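Local structure of lytic polysaccharide monooxygenase (Neurospora crassa, 4QI8) at residues A[68-73]-A[140-145]; A[75-80]-A[102-107]. The protein probably uses copper and molecular oxygen to cleave the beta-1,4-glycosidic bonds of cellulose oxidatively, as an AA9 lytic polysaccharide monooxygenase. One frame throughout, in Å; residues are numbered along the deposited sequence.

Interaction 1 (A[68-73]-A[140-145]); sequences PSVYHP and AEHIGL. With CU (copper (II) ion), chain C.
Val-70 lays its CG1 methyl squarely over one face of the His-142 imidazole, 3.6 Å from the ring centroid and 14° off the ring normal, a CH-pi contact. With CG1 trans to its backbone nitrogen (chi1 172°), Val-70 sends this methyl head-on at the ring, over its centre. The same imidazole turns its edge to the loop backbone: CE1 of His-142 lies 3.0 Å from the carbonyl oxygen of His-72, near the ring plane. The ring's polar atoms are occupied from outside, ND1 by a hydrogen bond with Tyr-2 OH and NE2 by a weak one with Gly-74 O. Trimmed to an alanine, His-142 would give up the ring surface on which Val-70 packs and would probably leave the Tyr-2 hydroxyl without this partner. Where strand 140-144 ends, Leu-145 N donates a nearly linear bond to Pro-73 O (2.8 Å, 167° at the hydrogen), and Gly-144 CA adds a CA-H...O contact to that oxygen. This packing joins the loop after strand 61-67 to strand 134-144 of the other sheet in the AA9 beta-sandwich, beneath the histidine brace, in which His-72 and the N-terminal His-1 bind copper. Contact is looser on the copper side. CB of His-72 stays 4.1 Å from Gly-144 CA, while its imidazole extends to the copper, which it binds through NE2 at 2.0 Å; Tyr-157 belongs to the same site. Two waters also bind the copper, and the more distant, at 2.5 Å, is hydrogen-bonded to Tyr-71 OH at 2.6 Å.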
loop_
_atom_site.group_PDB
_atom_site.type_symbol
_atom_site.label_atom_id
_atom_site.label_comp_id
_atom_site.label_asym_id
_atom_site.label_seq_id
_atom_site.Cartn_x
_atom_site.Cartn_y
_atom_site.Cartn_z
ATOM N N PRO A 68 -4.676 -0.438 -15.387
ATOM C CA PRO A 68 -3.551 -0.542 -16.327
ATOM C C PRO A 68 -2.336 0.055 -15.607
ATOM O O PRO A 68 -2.306 0.075 -14.380
ATOM C CB PRO A 68 -4.040 0.340 -17.503
ATOM C CG PRO A 68 -4.774 1.441 -16.799
ATOM C CD PRO A 68 -5.532 0.727 -15.680
ATOM N N SER A 69 -1.291 0.431 -16.333
ATOM C CA SER A 69 -0.087 0.936 -15.697
ATOM C C SER A 69 -0.365 2.234 -14.942
ATOM O O SER A 69 -1.212 2.999 -15.345
ATOM C CB SER A 69 0.978 1.210 -16.754
ATOM O OG SER A 69 1.257 -0.003 -17.478
ATOM N N VAL A 70 0.358 2.432 -13.857
ATOM C CA VAL A 70 0.273 3.665 -13.082
ATOM C C VAL A 70 0.691 4.845 -13.956
ATOM O O VAL A 70 1.733 4.796 -14.612
ATOM C CB VAL A 70 1.195 3.579 -11.853
ATOM C CG1 VAL A 70 1.287 4.923 -11.138
ATOM C CG2 VAL A 70 0.712 2.492 -10.907
ATOM N N TYR A 71 -0.103 5.912 -13.956
ATOM C CA TYR A 71 0.217 7.064 -14.793
ATOM C C TYR A 71 -0.022 8.416 -14.147
ATOM O O TYR A 71 0.290 9.427 -14.750
ATOM C CB TYR A 71 -0.516 6.991 -16.132
ATOM C CG TYR A 71 -2.014 7.042 -16.042
ATOM C CD1 TYR A 71 -2.705 8.251 -16.078
ATOM C CD2 TYR A 71 -2.746 5.877 -15.910
ATOM C CE1 TYR A 71 -4.085 8.284 -16.010
ATOM C CE2 TYR A 71 -4.113 5.899 -15.837
ATOM C CZ TYR A 71 -4.784 7.102 -15.881
ATOM O OH TYR A 71 -6.164 7.096 -15.820
ATOM N N HIS A 72 -0.563 8.460 -12.939
ATOM C CA HIS A 72 -0.617 9.734 -12.224
ATOM C C HIS A 72 0.697 9.907 -11.468
ATOM O O HIS A 72 1.308 8.915 -11.051
ATOM C CB HIS A 72 -1.785 9.802 -11.245
ATOM C CG HIS A 72 -3.135 9.677 -11.880
ATOM N ND1 HIS A 72 -3.574 10.535 -12.866
ATOM C CD2 HIS A 72 -4.165 8.834 -11.629
ATOM C CE1 HIS A 72 -4.814 10.209 -13.199
ATOM N NE2 HIS A 72 -5.195 9.179 -12.469
ATOM N N PRO A 73 1.129 11.159 -11.257
ATOM C CA PRO A 73 2.370 11.400 -10.514
ATOM C C PRO A 73 2.161 11.249 -9.012
ATOM O O PRO A 73 1.184 11.750 -8.460
ATOM C CB PRO A 73 2.693 12.850 -10.857
ATOM C CG PRO A 73 1.348 13.477 -11.084
ATOM C CD PRO A 73 0.535 12.410 -11.761
ATOM N N ALA A 140 -1.204 -2.102 -0.604
ATOM C CA ALA A 140 -0.610 -1.334 -1.692
ATOM C C ALA A 140 -1.354 -0.023 -1.814
ATOM O O ALA A 140 -2.583 -0.015 -1.795
ATOM C CB ALA A 140 -0.748 -2.096 -2.994
ATOM N N GLU A 141 -0.618 1.071 -1.977
ATOM C CA GLU A 141 -1.239 2.323 -2.357
ATOM C C GLU A 141 -0.372 3.094 -3.325
ATOM O O GLU A 141 0.856 3.111 -3.219
ATOM C CB GLU A 141 -1.591 3.209 -1.159
ATOM C CG GLU A 141 -0.429 3.977 -0.558
ATOM C CD GLU A 141 -0.785 4.725 0.718
ATOM O OE1 GLU A 141 0.106 4.799 1.593
ATOM O OE2 GLU A 141 -1.946 5.177 0.881
ATOM N N HIS A 142 -1.047 3.730 -4.271
ATOM C CA HIS A 142 -0.459 4.788 -5.048
ATOM C C HIS A 142 -1.202 6.070 -4.701
ATOM O O HIS A 142 -2.437 6.077 -4.647
ATOM C CB HIS A 142 -0.575 4.548 -6.549
ATOM C CG HIS A 142 0.223 5.538 -7.313
ATOM N ND1 HIS A 142 -0.340 6.484 -8.144
ATOM C CD2 HIS A 142 1.550 5.796 -7.271
ATOM C CE1 HIS A 142 0.622 7.265 -8.600
ATOM N NE2 HIS A 142 1.772 6.875 -8.079
ATOM N N ILE A 143 -0.457 7.153 -4.492
ATOM C CA ILE A 143 -1.066 8.438 -4.163
ATOM C C ILE A 143 -0.859 9.387 -5.334
ATOM O O ILE A 143 0.247 9.876 -5.558
ATOM C CB ILE A 143 -0.484 9.052 -2.866
ATOM C CG1 ILE A 143 -0.384 7.995 -1.757
ATOM C CG2 ILE A 143 -1.364 10.198 -2.434
ATOM C CD1 ILE A 143 0.243 8.501 -0.453
ATOM N N GLY A 144 -1.918 9.633 -6.102
ATOM C CA GLY A 144 -1.851 10.541 -7.232
ATOM C C GLY A 144 -1.980 11.972 -6.763
ATOM O O GLY A 144 -2.993 12.345 -6.164
ATOM N N LEU A 145 -0.955 12.771 -7.052
ATOM C CA LEU A 145 -0.814 14.112 -6.483
ATOM C C LEU A 145 -0.976 15.265 -7.477
ATOM O O LEU A 145 -0.717 16.414 -7.143
ATOM C CB LEU A 145 0.551 14.241 -5.798
ATOM C CG LEU A 145 0.762 13.324 -4.596
ATOM C CD1 LEU A 145 2.185 13.456 -4.114
ATOM C CD2 LEU A 145 -0.211 13.634 -3.473
HETATM CU CU CU C . -7.058 8.433 -12.503
HETATM O O HOH W 1 -7.391 9.188 -14.872
HETATM O O HOH W 2 -7.724 10.286 -11.934
#

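Interaction 2 (A[75-80]-A[102-107])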
loop_
_atom_site.group_PDB
_atom_site.type_symbol
_atom_site.label_atom_id
_atom_site.label_comp_id
_atom_site.label_asym_id
_atom_site.label_seq_id
_atom_site.Cartn_x
_atom_site.Cartn_y
_atom_site.Cartn_z
ATOM N N PRO A 75 3.687 8.906 -5.162
ATOM C CA PRO A 75 4.402 7.753 -4.609
ATOM C C PRO A 75 3.586 6.472 -4.475
ATOM O O PRO A 75 2.419 6.495 -4.080
ATOM C CB PRO A 75 4.766 8.232 -3.206
ATOM C CG PRO A 75 3.622 9.114 -2.844
ATOM C CD PRO A 75 3.309 9.863 -4.106
ATOM N N MET A 76 4.237 5.354 -4.782
ATOM C CA MET A 76 3.821 4.065 -4.245
ATOM C C MET A 76 4.279 3.926 -2.800
ATOM O O MET A 76 5.399 4.327 -2.449
ATOM C CB MET A 76 4.441 2.909 -5.025
ATOM C CG MET A 76 3.961 2.768 -6.440
ATOM S SD MET A 76 2.192 2.405 -6.595
ATOM C CE MET A 76 2.054 0.907 -5.673
ATOM N N GLN A 77 3.443 3.303 -1.975
ATOM C CA GLN A 77 3.825 2.933 -0.609
ATOM C C GLN A 77 3.225 1.565 -0.299
ATOM O O GLN A 77 2.139 1.234 -0.782
ATOM C CB GLN A 77 3.369 3.981 0.416
ATOM C CG GLN A 77 3.620 5.405 -0.042
ATOM C CD GLN A 77 3.573 6.462 1.049
ATOM O OE1 GLN A 77 4.326 7.431 0.996
ATOM N NE2 GLN A 77 2.686 6.300 2.020
ATOM N N PHE A 78 3.936 0.778 0.505
ATOM C CA PHE A 78 3.471 -0.546 0.917
ATOM C C PHE A 78 3.584 -0.711 2.425
ATOM O O PHE A 78 4.571 -0.288 3.037
ATOM C CB PHE A 78 4.282 -1.662 0.230
ATOM C CG PHE A 78 4.090 -1.735 -1.261
ATOM C CD1 PHE A 78 2.999 -2.406 -1.803
ATOM C CD2 PHE A 78 4.995 -1.131 -2.124
ATOM C CE1 PHE A 78 2.826 -2.474 -3.164
ATOM C CE2 PHE A 78 4.804 -1.186 -3.492
ATOM C CZ PHE A 78 3.721 -1.855 -4.008
ATOM N N TYR A 79 2.580 -1.359 3.010
ATOM C CA TYR A 79 2.529 -1.632 4.434
ATOM C C TYR A 79 2.181 -3.098 4.660
ATOM O O TYR A 79 1.449 -3.707 3.870
ATOM C CB TYR A 79 1.450 -0.812 5.124
ATOM C CG TYR A 79 1.614 0.690 5.176
ATOM C CD1 TYR A 79 1.433 1.483 4.053
ATOM C CD2 TYR A 79 1.905 1.329 6.387
ATOM C CE1 TYR A 79 1.543 2.877 4.132
ATOM C CE2 TYR A 79 1.993 2.707 6.473
ATOM C CZ TYR A 79 1.821 3.472 5.354
ATOM O OH TYR A 79 1.902 4.836 5.472
ATOM N N LEU A 80 2.665 -3.632 5.777
ATOM C CA LEU A 80 2.258 -4.945 6.256
ATOM C C LEU A 80 1.518 -4.839 7.583
ATOM O O LEU A 80 1.763 -3.924 8.373
ATOM C CB LEU A 80 3.489 -5.815 6.501
ATOM C CG LEU A 80 4.153 -6.403 5.260
ATOM C CD1 LEU A 80 5.494 -7.049 5.608
ATOM C CD2 LEU A 80 3.247 -7.439 4.584
ATOM N N ILE A 102 6.759 -0.726 4.812
ATOM C CA ILE A 102 7.960 -1.407 4.342
ATOM C C ILE A 102 8.579 -0.776 3.094
ATOM O O ILE A 102 9.674 -1.163 2.701
ATOM C CB ILE A 102 7.755 -2.926 4.135
ATOM C CG1 ILE A 102 6.692 -3.214 3.072
ATOM C CG2 ILE A 102 7.403 -3.579 5.461
ATOM C CD1 ILE A 102 6.635 -4.676 2.687
ATOM N N TYR A 103 7.911 0.202 2.497
ATOM C CA TYR A 103 8.446 0.905 1.344
ATOM C C TYR A 103 7.684 2.202 1.153
ATOM O O TYR A 103 6.458 2.222 1.269
ATOM C CB TYR A 103 8.305 0.055 0.067
ATOM C CG TYR A 103 8.668 0.816 -1.195
ATOM C CD1 TYR A 103 7.712 1.521 -1.911
ATOM C CD2 TYR A 103 9.977 0.840 -1.666
ATOM C CE1 TYR A 103 8.048 2.233 -3.043
ATOM C CE2 TYR A 103 10.325 1.551 -2.806
ATOM C CZ TYR A 103 9.358 2.240 -3.494
ATOM O OH TYR A 103 9.695 2.950 -4.629
ATOM N N HIS A 104 8.399 3.267 0.814
ATOM C CA HIS A 104 7.766 4.419 0.196
ATOM C C HIS A 104 8.671 5.027 -0.857
ATOM O O HIS A 104 9.898 4.956 -0.772
ATOM C CB HIS A 104 7.233 5.444 1.217
ATOM C CG HIS A 104 8.260 6.146 2.057
ATOM N ND1 HIS A 104 7.887 6.780 3.215
ATOM C CD2 HIS A 104 9.590 6.375 1.911
ATOM C CE1 HIS A 104 8.940 7.356 3.762
ATOM N NE2 HIS A 104 9.990 7.122 2.994
ATOM N N GLU A 105 8.035 5.616 -1.857
ATOM C CA GLU A 105 8.732 6.162 -3.011
ATOM C C GLU A 105 9.081 7.629 -2.819
ATOM O O GLU A 105 8.232 8.432 -2.445
ATOM C CB GLU A 105 7.822 6.019 -4.230
ATOM C CG GLU A 105 8.424 6.521 -5.525
ATOM C CD GLU A 105 7.503 6.323 -6.721
ATOM O OE1 GLU A 105 6.498 5.577 -6.605
ATOM O OE2 GLU A 105 7.800 6.918 -7.785
ATOM N N GLN A 106 10.335 7.975 -3.095
ATOM C CA GLN A 106 10.757 9.363 -3.215
ATOM C C GLN A 106 10.877 9.734 -4.684
ATOM O O GLN A 106 11.402 8.954 -5.472
ATOM C CB GLN A 106 12.109 9.571 -2.537
ATOM C CG GLN A 106 12.005 9.788 -1.045
ATOM C CD GLN A 106 11.607 11.211 -0.710
ATOM O OE1 GLN A 106 12.378 12.147 -0.936
ATOM N NE2 GLN A 106 10.408 11.386 -0.162
ATOM N N PRO A 107 10.424 10.937 -5.059
ATOM C CA PRO A 107 10.625 11.396 -6.431
ATOM C C PRO A 107 12.059 11.824 -6.664
ATOM O O PRO A 107 12.813 12.030 -5.712
ATOM C CB PRO A 107 9.722 12.624 -6.510
ATOM C CG PRO A 107 9.757 13.188 -5.118
ATOM C CD PRO A 107 9.847 11.990 -4.205
#
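Glu-105 and Met-76 exchange two hydrogen bonds just where strand 102-104 ends. Met-76 N points almost straight at Glu-105 OE1 (2.9 Å, 177° at the hydrogen), meeting the anti side of the carboxylate from 33° out of its plane, and Glu-105 N donates a more bent bond to Met-76 O. With CG anti to the backbone nitrogen (chi1 -179°), the extended side chain carries the carboxylate across to the start of strand 76-82; its other oxygen, OE2, accepts from Ser-117 N. Further along, Phe-78 N is satisfied by Tyr-103 O at 3.0 Å. Phe-78 O takes Ile-102 N at 2.9 Å and, weakly, Tyr-103 N at 3.4 Å. Gln-77 OE1 passes 3.5 Å from His-104 CB, but its polar partner is Asn-206, and NE2 of Gln-77 bonds Glu-141; His-104 ND1 is paired with Lys-101. On the face bearing Phe-78 and Tyr-103, the Phe-78 CD2 edge meets Tyr-103 CD1 at 3.8 Å, and Phe-123 and Val-125 of strand 122-126 pack on Phe-78. Two residues, Ile-102 and Tyr-103, thus stand opposite Phe-78: a classic beta bulge in an antiparallel strand pair of the AA9 beta-sandwich.

How the interactions relate
The centres of the two interactions lie about 11 Å apart, and strands 134-144 and 76-82 are neighbours in the same mixed sheet. Direct backbone pairing joins them: Glu-141 O is 2.9 Å from Gln-77 N, and Ile-143 N is 3.0 Å from Pro-75 O, both probable hydrogen bonds. Along the chain the order is 68-73, 75-80, 102-107, 140-145, which nests interaction 2 within the loop closed by interaction 1. In the sheet, strand 76-82 runs between strand 134-144 and strand 99-104. Interaction 1 ties the copper-binding loop to the end of strand 134-144, and interaction 2 continues the same sheet one strand further, with its Phe-78 face packed on strand 122-126 of the other sheet.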